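Local coordinates for ferritin light chain (Trichoplusia ni, PDB 1Z6O), which stores iron as the light chain of a secreted 24-subunit ferritin, in which light chains probably facilitate nucleation of the ferrihydrite core and heavy chains oxidise ferrous iron, at residues Asn68-Ser73 with Val203-Leu208; Asp54-Ala59 with Leu75-Ser80; Ala26-Tyr31 with Thr95-Lys100. One frame throughout, in Å; residues are numbered along the deposited sequence.

Interaction 1 (Asn68-Ser73 with Val203-Leu208)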
loop_
_atom_site.group_PDB
_atom_site.type_symbol
_atom_site.label_atom_id
_atom_site.label_comp_id
_atom_site.label_asym_id
_atom_site.label_seq_id
_atom_site.Cartn_x
_atom_site.Cartn_y
_atom_site.Cartn_z
ATOM N N ASN A 68 50.931 -0.643 2.948
ATOM C CA ASN A 68 49.569 -0.892 3.391
ATOM C C ASN A 68 48.779 0.384 3.704
ATOM O O ASN A 68 48.237 0.530 4.802
ATOM C CB ASN A 68 49.617 -1.810 4.635
ATOM C CG ASN A 68 48.297 -2.515 4.903
ATOM O OD1 ASN A 68 47.771 -3.214 4.041
ATOM N ND2 ASN A 68 47.761 -2.344 6.107
ATOM N N ARG A 69 48.719 1.301 2.738
ATOM C CA ARG A 69 47.970 2.554 2.904
ATOM C C ARG A 69 46.750 2.476 1.992
ATOM O O ARG A 69 46.804 2.925 0.841
ATOM C CB ARG A 69 48.828 3.746 2.483
ATOM C CG ARG A 69 50.130 3.921 3.254
ATOM C CD ARG A 69 49.886 4.341 4.707
ATOM N NE ARG A 69 51.117 4.836 5.324
ATOM C CZ ARG A 69 51.288 4.989 6.637
ATOM N NH1 ARG A 69 50.307 4.691 7.475
ATOM N NH2 ARG A 69 52.455 5.404 7.114
ATOM N N ALA A 70 45.656 1.915 2.496
ATOM C CA ALA A 70 44.443 1.761 1.693
ATOM C C ALA A 70 43.884 3.087 1.160
ATOM O O ALA A 70 43.300 3.124 0.074
ATOM C CB ALA A 70 43.374 1.021 2.498
ATOM N N GLY A 71 44.062 4.165 1.920
ATOM C CA GLY A 71 43.576 5.469 1.493
ATOM C C GLY A 71 44.391 6.004 0.326
ATOM O O GLY A 71 43.833 6.505 -0.653
ATOM N N PHE A 72 45.715 5.920 0.421
ATOM C CA PHE A 72 46.564 6.382 -0.676
ATOM C C PHE A 72 46.328 5.510 -1.905
ATOM O O PHE A 72 46.285 5.997 -3.038
ATOM C CB PHE A 72 48.045 6.323 -0.287
ATOM C CG PHE A 72 48.491 7.482 0.560
ATOM C CD1 PHE A 72 48.177 7.533 1.918
ATOM C CD2 PHE A 72 49.187 8.546 -0.010
ATOM C CE1 PHE A 72 48.544 8.626 2.700
ATOM C CE2 PHE A 72 49.562 9.651 0.759
ATOM C CZ PHE A 72 49.239 9.692 2.120
ATOM N N SER A 73 46.164 4.213 -1.683
ATOM C CA SER A 73 45.940 3.308 -2.796
ATOM C C SER A 73 44.627 3.647 -3.513
ATOM O O SER A 73 44.557 3.666 -4.747
ATOM C CB SER A 73 45.942 1.857 -2.277
ATOM O OG SER A 73 45.904 0.963 -3.359
ATOM N N VAL A 203 46.467 8.453 10.513
ATOM C CA VAL A 203 45.207 9.194 10.575
ATOM C C VAL A 203 44.851 9.789 9.205
ATOM O O VAL A 203 43.690 9.768 8.777
ATOM C CB VAL A 203 45.304 10.323 11.638
ATOM C CG1 VAL A 203 44.123 11.298 11.509
ATOM C CG2 VAL A 203 45.309 9.687 13.050
ATOM N N PHE A 204 45.852 10.313 8.513
ATOM C CA PHE A 204 45.616 10.903 7.198
ATOM C C PHE A 204 45.152 9.830 6.208
ATOM O O PHE A 204 44.236 10.066 5.413
ATOM C CB PHE A 204 46.886 11.577 6.678
ATOM C CG PHE A 204 46.655 12.400 5.440
ATOM C CD1 PHE A 204 46.053 13.654 5.527
ATOM C CD2 PHE A 204 46.987 11.896 4.183
ATOM C CE1 PHE A 204 45.776 14.403 4.374
ATOM C CE2 PHE A 204 46.714 12.634 3.022
ATOM C CZ PHE A 204 46.109 13.886 3.120
ATOM N N ASP A 205 45.774 8.652 6.245
ATOM C CA ASP A 205 45.346 7.578 5.343
ATOM C C ASP A 205 43.897 7.172 5.625
ATOM O O ASP A 205 43.135 6.894 4.698
ATOM C CB ASP A 205 46.245 6.344 5.469
ATOM C CG ASP A 205 45.824 5.226 4.513
ATOM O OD1 ASP A 205 45.086 4.303 4.927
ATOM O OD2 ASP A 205 46.210 5.292 3.327
ATOM N N GLU A 206 43.510 7.137 6.901
ATOM C CA GLU A 206 42.132 6.782 7.256
ATOM C C GLU A 206 41.183 7.853 6.715
ATOM O O GLU A 206 40.081 7.556 6.246
ATOM C CB GLU A 206 41.989 6.669 8.781
ATOM C CG GLU A 206 42.735 5.466 9.381
ATOM C CD GLU A 206 42.110 4.132 8.975
ATOM O OE1 GLU A 206 40.877 3.990 9.116
ATOM O OE2 GLU A 206 42.844 3.224 8.524
ATOM N N TYR A 207 41.619 9.105 6.783
ATOM C CA TYR A 207 40.834 10.227 6.266
ATOM C C TYR A 207 40.642 10.066 4.743
ATOM O O TYR A 207 39.546 10.293 4.221
ATOM C CB TYR A 207 41.561 11.539 6.562
ATOM C CG TYR A 207 40.998 12.737 5.832
ATOM C CD1 TYR A 207 39.762 13.277 6.189
ATOM C CD2 TYR A 207 41.716 13.349 4.799
ATOM C CE1 TYR A 207 39.250 14.399 5.542
ATOM C CE2 TYR A 207 41.212 14.480 4.142
ATOM C CZ TYR A 207 39.979 14.995 4.525
ATOM O OH TYR A 207 39.474 16.114 3.905
ATOM N N LEU A 208 41.701 9.684 4.028
ATOM C CA LEU A 208 41.570 9.485 2.582
ATOM C C LEU A 208 40.577 8.365 2.275
ATOM O O LEU A 208 39.815 8.449 1.309
ATOM C CB LEU A 208 42.921 9.153 1.937
ATOM C CG LEU A 208 43.956 10.285 1.855
ATOM C CD1 LEU A 208 45.188 9.780 1.094
ATOM C CD2 LEU A 208 43.360 11.506 1.134
HETATM O O HOH W 1 45.510 0.858 5.152
#
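Phe204, Asp205 and Leu208 of the short C-terminal helix 197-211 meet the first turn of helix 70-96, joining the fifth helix of the ferritin fold to the end of the long four-helix bundle. Phe204 brings the rim of its ring to Phe72, CD2 lying 3.8 Å from Phe72 CZ. The two rings are inclined at 53°, an oblique meeting, and Phe72 CE1 lies in the plane of the Phe204 ring. His181 of helix 157-190 meets Phe204 edge-to-face.

Asp205 supplies the polar core, its carboxylate facing the backbone N-H groups that open helix 70-96. With CG anti to the backbone N (chi1 -179°), the group reaches straight across. Gly71 N donates to Asp205 OD1 at 3.2 Å on the syn side, well aligned though tilted from the carboxylate plane, and contacts OD2 by a weak, bent bond. Phe72 N gives a second firm bond, to Asp205 OD2 at 3.0 Å, met nearly along the C-O axis. A negative charge here would probably interact favourably with the helix dipole. Gln209 binds OD1 as well. Arg69, at the N-cap position, rests its CB, and more loosely its CD, against Asp205 OD2; its guanidinium turns to Glu122 in a salt bridge. The Phe72 ring is nearly coplanar with the carboxylate, and its CD1 comes edge-on to OD2 at 3.3 Å.

The backbones are closest at Gly71 and Leu208, with CA atoms 4.6 Å apart. A CB on Gly71 would fall onto Asp205 O, to which Gly71 CA makes a CA-H...O contact of 3.5 Å. Leu208 CB also touches Gly71 CA, and Leu208 CD1 sits over the middle of the Phe72 ring, 3.9 Å from its centroid.

Interaction 2 (Asp54-Ala59 with Leu75-Ser80); sequences DYLLSA and LFKKLS
Helices 37-61 and 70-96 run antiparallel here, the axes of the two short segments approaching to 7.6 Å with a signed crossing angle of -160°, and the CA atoms draw closest at Tyr55 with Ser80 (5.0 Å) and Ala59 with Phe76. No hydrogen bond links residues 54-59 to 75-80; these neighbouring helices of the ferritin bundle are held here by van der Waals packing of side chains on each other and on backbone.

Phe76 lies between the residues of one turn of the facing helix. Ser58 CB sits over one face of its ring, a CH-pi contact 3.6 Å from the centroid, and Leu75 CD2 from its own helix covers the opposite face. Tyr55 CD2 meets the ring edge in plane, 3.9 Å from Phe76 CD2, the two side chains crossing at about a right angle. At the root of the side chain, Phe76 CB packs on Ala59 CB and on Tyr55 O. An alanine here is likely to leave Ser58 CB and Tyr55 CD2 without their aromatic partner, opening a gap between the helices.

Tyr55 repeats the pattern one turn along: Leu79 CB comes over a face of its ring toward the rim, 3.6 Å from Tyr55 CD1. With CG anti to the carbonyl carbon (chi1 -66°), the ring extends beside helix 70-96. Ser80 CB lies against Tyr55 CB, while its OG passes Leu56 CB and also meets Arg68 of a heavy chain.

The seam is thus apolar in the middle: Ser80 OG bonds back to Ser52 O of the facing helix, just outside the segment, while Tyr55 OH and Ser58 OG turn to Thr132 and Tyr116.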
loop_
_atom_site.group_PDB
_atom_site.type_symbol
_atom_site.label_atom_id
_atom_site.label_comp_id
_atom_site.label_asym_id
_atom_site.label_seq_id
_atom_site.Cartn_x
_atom_site.Cartn_y
_atom_site.Cartn_z
ATOM N N ASP A 54 50.507 4.671 -14.923
ATOM C CA ASP A 54 51.434 5.140 -13.875
ATOM C C ASP A 54 50.673 5.159 -12.534
ATOM O O ASP A 54 51.174 4.707 -11.504
ATOM C CB ASP A 54 51.923 6.582 -14.129
ATOM C CG ASP A 54 52.902 6.689 -15.287
ATOM O OD1 ASP A 54 53.594 5.694 -15.575
ATOM O OD2 ASP A 54 52.989 7.780 -15.896
ATOM N N TYR A 55 49.465 5.713 -12.546
ATOM C CA TYR A 55 48.657 5.788 -11.325
ATOM C C TYR A 55 48.302 4.386 -10.823
ATOM O O TYR A 55 48.225 4.144 -9.617
ATOM C CB TYR A 55 47.369 6.580 -11.591
ATOM C CG TYR A 55 47.608 8.051 -11.903
ATOM C CD1 TYR A 55 46.769 8.734 -12.774
ATOM C CD2 TYR A 55 48.654 8.759 -11.298
ATOM C CE1 TYR A 55 46.953 10.097 -13.044
ATOM C CE2 TYR A 55 48.850 10.130 -11.559
ATOM C CZ TYR A 55 47.987 10.784 -12.434
ATOM O OH TYR A 55 48.136 12.132 -12.698
ATOM N N LEU A 56 48.059 3.468 -11.751
ATOM C CA LEU A 56 47.729 2.102 -11.362
ATOM C C LEU A 56 48.903 1.482 -10.596
ATOM O O LEU A 56 48.704 0.783 -9.600
ATOM C CB LEU A 56 47.397 1.262 -12.607
ATOM C CG LEU A 56 47.020 -0.192 -12.291
ATOM C CD1 LEU A 56 45.745 -0.194 -11.457
ATOM C CD2 LEU A 56 46.793 -0.974 -13.578
ATOM N N LEU A 57 50.129 1.737 -11.049
ATOM C CA LEU A 57 51.306 1.195 -10.364
ATOM C C LEU A 57 51.466 1.831 -8.980
ATOM O O LEU A 57 51.886 1.162 -8.041
ATOM C CB LEU A 57 52.574 1.402 -11.207
ATOM C CG LEU A 57 52.582 0.604 -12.528
ATOM C CD1 LEU A 57 53.829 0.964 -13.332
ATOM C CD2 LEU A 57 52.545 -0.897 -12.242
ATOM N N SER A 58 51.152 3.119 -8.847
ATOM C CA SER A 58 51.221 3.752 -7.525
ATOM C C SER A 58 50.160 3.126 -6.617
ATOM O O SER A 58 50.414 2.888 -5.437
ATOM C CB SER A 58 50.971 5.266 -7.611
ATOM O OG SER A 58 52.088 5.928 -8.176
ATOM N N ALA A 59 48.967 2.869 -7.155
ATOM C CA ALA A 59 47.912 2.254 -6.346
ATOM C C ALA A 59 48.386 0.884 -5.849
ATOM O O ALA A 59 48.140 0.508 -4.698
ATOM C CB ALA A 59 46.626 2.096 -7.162
ATOM N N LEU A 75 43.155 6.554 -3.593
ATOM C CA LEU A 75 43.328 7.838 -4.273
ATOM C C LEU A 75 43.921 7.598 -5.666
ATOM O O LEU A 75 43.427 8.127 -6.669
ATOM C CB LEU A 75 44.261 8.749 -3.450
ATOM C CG LEU A 75 44.570 10.159 -3.993
ATOM C CD1 LEU A 75 45.091 11.055 -2.866
ATOM C CD2 LEU A 75 45.616 10.073 -5.094
ATOM N N PHE A 76 44.978 6.793 -5.733
ATOM C CA PHE A 76 45.607 6.520 -7.022
ATOM C C PHE A 76 44.769 5.650 -7.939
ATOM O O PHE A 76 44.806 5.811 -9.155
ATOM C CB PHE A 76 46.987 5.897 -6.826
ATOM C CG PHE A 76 48.040 6.908 -6.496
ATOM C CD1 PHE A 76 48.522 7.040 -5.196
ATOM C CD2 PHE A 76 48.516 7.769 -7.487
ATOM C CE1 PHE A 76 49.472 8.025 -4.882
ATOM C CE2 PHE A 76 49.464 8.753 -7.190
ATOM C CZ PHE A 76 49.941 8.880 -5.881
ATOM N N LYS A 77 44.005 4.733 -7.362
ATOM C CA LYS A 77 43.155 3.873 -8.173
ATOM C C LYS A 77 42.082 4.732 -8.855
ATOM O O LYS A 77 41.729 4.519 -10.023
ATOM C CB LYS A 77 42.521 2.804 -7.279
ATOM C CG LYS A 77 41.483 1.935 -7.966
ATOM C CD LYS A 77 42.059 1.181 -9.139
ATOM C CE LYS A 77 41.010 0.218 -9.689
ATOM N NZ LYS A 77 41.390 -0.278 -11.023
ATOM N N LYS A 78 41.563 5.714 -8.129
ATOM C CA LYS A 78 40.554 6.601 -8.701
ATOM C C LYS A 78 41.170 7.444 -9.831
ATOM O O LYS A 78 40.554 7.621 -10.885
ATOM C CB LYS A 78 39.975 7.510 -7.616
ATOM C CG LYS A 78 38.927 8.480 -8.139
ATOM C CD LYS A 78 38.252 9.234 -7.002
ATOM C CE LYS A 78 37.190 10.189 -7.534
ATOM N NZ LYS A 78 36.515 10.941 -6.438
ATOM N N LEU A 79 42.370 7.974 -9.613
ATOM C CA LEU A 79 43.053 8.746 -10.659
ATOM C C LEU A 79 43.295 7.862 -11.891
ATOM O O LEU A 79 43.172 8.320 -13.031
ATOM C CB LEU A 79 44.405 9.270 -10.158
ATOM C CG LEU A 79 44.363 10.391 -9.110
ATOM C CD1 LEU A 79 45.794 10.793 -8.751
ATOM C CD2 LEU A 79 43.593 11.595 -9.661
ATOM N N SER A 80 43.661 6.603 -11.659
ATOM C CA SER A 80 43.904 5.667 -12.763
ATOM C C SER A 80 42.624 5.386 -13.546
ATOM O O SER A 80 42.612 5.456 -14.783
ATOM C CB SER A 80 44.458 4.334 -12.227
ATOM O OG SER A 80 44.634 3.410 -13.298
#

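Interaction 3 (Ala26-Tyr31 with Thr95-Lys100)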
loop_
_atom_site.group_PDB
_atom_site.type_symbol
_atom_site.label_atom_id
_atom_site.label_comp_id
_atom_site.label_asym_id
_atom_site.label_seq_id
_atom_site.Cartn_x
_atom_site.Cartn_y
_atom_site.Cartn_z
ATOM N N ALA A 26 32.967 13.218 -41.447
ATOM C CA ALA A 26 32.507 14.111 -40.389
ATOM C C ALA A 26 33.390 15.341 -40.179
ATOM O O ALA A 26 33.247 16.042 -39.184
ATOM C CB ALA A 26 32.386 13.322 -39.077
ATOM N N VAL A 27 34.294 15.610 -41.114
ATOM C CA VAL A 27 35.191 16.758 -40.978
ATOM C C VAL A 27 34.510 18.082 -41.331
ATOM O O VAL A 27 33.895 18.205 -42.392
ATOM C CB VAL A 27 36.437 16.602 -41.902
ATOM C CG1 VAL A 27 37.320 17.867 -41.837
ATOM C CG2 VAL A 27 37.250 15.357 -41.487
ATOM N N TYR A 28 34.590 19.059 -40.433
ATOM C CA TYR A 28 34.042 20.388 -40.721
ATOM C C TYR A 28 34.905 21.411 -39.988
ATOM O O TYR A 28 35.708 21.042 -39.119
ATOM C CB TYR A 28 32.554 20.494 -40.331
ATOM C CG TYR A 28 32.249 20.356 -38.858
ATOM C CD1 TYR A 28 32.078 21.481 -38.055
ATOM C CD2 TYR A 28 32.110 19.095 -38.273
ATOM C CE1 TYR A 28 31.769 21.355 -36.689
ATOM C CE2 TYR A 28 31.807 18.952 -36.922
ATOM C CZ TYR A 28 31.636 20.084 -36.138
ATOM O OH TYR A 28 31.325 19.944 -34.806
ATOM N N GLY A 29 34.763 22.686 -40.343
ATOM C CA GLY A 29 35.593 23.712 -39.731
ATOM C C GLY A 29 37.060 23.433 -40.063
ATOM O O GLY A 29 37.965 23.849 -39.347
ATOM N N GLU A 30 37.310 22.721 -41.152
ATOM C CA GLU A 30 38.696 22.364 -41.518
ATOM C C GLU A 30 39.483 21.684 -40.378
ATOM O O GLU A 30 40.703 21.876 -40.222
ATOM C CB GLU A 30 39.450 23.606 -41.993
ATOM C CG GLU A 30 38.885 24.183 -43.283
ATOM C CD GLU A 30 39.637 25.408 -43.749
ATOM O OE1 GLU A 30 39.724 26.381 -42.969
ATOM O OE2 GLU A 30 40.142 25.396 -44.893
ATOM N N TYR A 31 38.779 20.890 -39.578
ATOM C CA TYR A 31 39.405 20.180 -38.467
ATOM C C TYR A 31 40.535 19.313 -39.012
ATOM O O TYR A 31 40.325 18.518 -39.927
ATOM C CB TYR A 31 38.376 19.274 -37.785
ATOM C CG TYR A 31 38.913 18.544 -36.584
ATOM C CD1 TYR A 31 39.034 19.188 -35.357
ATOM C CD2 TYR A 31 39.306 17.213 -36.676
ATOM C CE1 TYR A 31 39.533 18.528 -34.248
ATOM C CE2 TYR A 31 39.812 16.536 -35.564
ATOM C CZ TYR A 31 39.921 17.208 -34.355
ATOM O OH TYR A 31 40.431 16.562 -33.259
ATOM N N THR A 95 37.479 10.568 -33.274
ATOM C CA THR A 95 36.755 9.959 -34.393
ATOM C C THR A 95 35.426 10.652 -34.664
ATOM O O THR A 95 34.963 10.683 -35.806
ATOM C CB THR A 95 36.515 8.450 -34.176
ATOM O OG1 THR A 95 35.776 8.242 -32.968
ATOM C CG2 THR A 95 37.853 7.716 -34.093
ATOM N N LYS A 96 34.806 11.206 -33.628
ATOM C CA LYS A 96 33.550 11.932 -33.831
ATOM C C LYS A 96 33.791 13.112 -34.785
ATOM O O LYS A 96 32.941 13.432 -35.619
ATOM C CB LYS A 96 33.012 12.474 -32.496
ATOM C CG LYS A 96 31.773 13.360 -32.678
ATOM C CD LYS A 96 30.997 13.585 -31.374
ATOM C CE LYS A 96 31.786 14.398 -30.380
ATOM N NZ LYS A 96 30.998 14.608 -29.124
ATOM N N ARG A 97 34.955 13.752 -34.660
ATOM C CA ARG A 97 35.293 14.897 -35.506
ATOM C C ARG A 97 35.894 14.505 -36.862
ATOM O O ARG A 97 36.435 15.349 -37.577
ATOM C CB ARG A 97 36.230 15.865 -34.751
ATOM C CG ARG A 97 35.570 16.548 -33.522
ATOM C CD ARG A 97 34.328 17.381 -33.921
ATOM N NE ARG A 97 34.632 18.354 -34.971
ATOM C CZ ARG A 97 35.205 19.538 -34.770
ATOM N NH1 ARG A 97 35.542 19.935 -33.545
ATOM N NH2 ARG A 97 35.468 20.325 -35.807
ATOM N N GLY A 98 35.816 13.220 -37.207
ATOM C CA GLY A 98 36.279 12.781 -38.517
ATOM C C GLY A 98 37.744 12.458 -38.692
ATOM O O GLY A 98 38.216 12.295 -39.809
ATOM N N ASP A 99 38.467 12.337 -37.592
ATOM C CA ASP A 99 39.895 12.049 -37.656
ATOM C C ASP A 99 40.084 10.586 -37.245
ATOM O O ASP A 99 39.112 9.848 -37.056
ATOM C CB ASP A 99 40.607 13.007 -36.690
ATOM C CG ASP A 99 42.112 13.096 -36.911
ATOM O OD1 ASP A 99 42.641 12.504 -37.876
ATOM O OD2 ASP A 99 42.767 13.782 -36.093
ATOM N N LYS A 100 41.327 10.146 -37.150
ATOM C CA LYS A 100 41.580 8.786 -36.710
ATOM C C LYS A 100 42.680 8.846 -35.674
ATOM O O LYS A 100 43.597 9.661 -35.765
ATOM C CB LYS A 100 41.970 7.878 -37.872
ATOM C CG LYS A 100 43.310 8.114 -38.481
ATOM C CD LYS A 100 43.557 7.037 -39.531
ATOM C CE LYS A 100 44.816 7.304 -40.332
ATOM N NZ LYS A 100 44.942 6.353 -41.474
HETATM O O HOH W 2 35.016 17.670 -37.724
HETATM O O HOH W 3 42.054 14.578 -33.681
#
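The guanidinium of Arg97 is layered between two tyrosine rings: Tyr28 lies over one face and Tyr31 over the opposite one. Neither layer is parallel, the guanidinium plane being inclined 31° to the Tyr28 ring and 43° to that of Tyr31. NH2 stands over the centre of the Tyr28 ring, and Arg97 CZ lies 4.3 Å from that ring's centroid, an off-centre cation-pi contact. Tyr28 O lies in plane at the guanidinium edge, where it takes a weak bond from Arg97 NH2. Over a face of the Tyr31 ring, toward its rim, comes Arg97 CB, a CH-pi contact 3.8 Å from the centroid, while Asp99 CB touches the ring edge in plane.

Arg97 reaches this place by folding back, bent at chi2 and again at chi3 (-54°). Its NE donates to water 2 (2.9 Å), which also accepts from Tyr28 N and donates to Ala26 O and Arg97 O, tying the loop to the helix end. Water 3 similarly joins Tyr31 OH to Asp99 OD2, at 2.6 Å from each.

Helix 70-96 finishes here in a Schellman motif whose C-prime residue is Gly98, at positive phi. Any CB on Gly98 would run into Val27 CG2; as it is, that methyl rests 3.6 Å from Gly98 O. Ala26 CB packs on Lys96 O at 3.5 Å.

Salt bridges to Glu158 and Asp156 engage Arg97 NH1 and NH2, and Phe141 of a second light-chain subunit meets the Tyr28 ring. A buried cation layered between two rings, with cation-pi contact to Tyr28, and paired with two carboxylates would probably stay charged, with water carrying most of the polar link between the loop leading to helix 37-61 and the end of helix 70-96.

Overall arrangement
All three contacts use helix 70-96: interaction 1 its first turn, interaction 2 the next part of the helix, and interaction 3 its C-terminal end. Interactions 1 and 2 adjoin, their centres 13 Å apart, and touch through a probable hydrogen bond of 2.6 Å from Ser73 OG to Ala59 O. Interaction 3 lies on the other side of the chain's centre, about 44 Å from interaction 1 between centres. Interaction 2, nearest that centre, is buried apolar helix packing. Interaction 1 is buried too, but a carboxylate serves the first-turn N-H groups of the helix. Interactions 1 and 2 border heavy chains; partly buried interaction 3 also meets a second light chain and relies on a cation, aromatic faces and bridging waters.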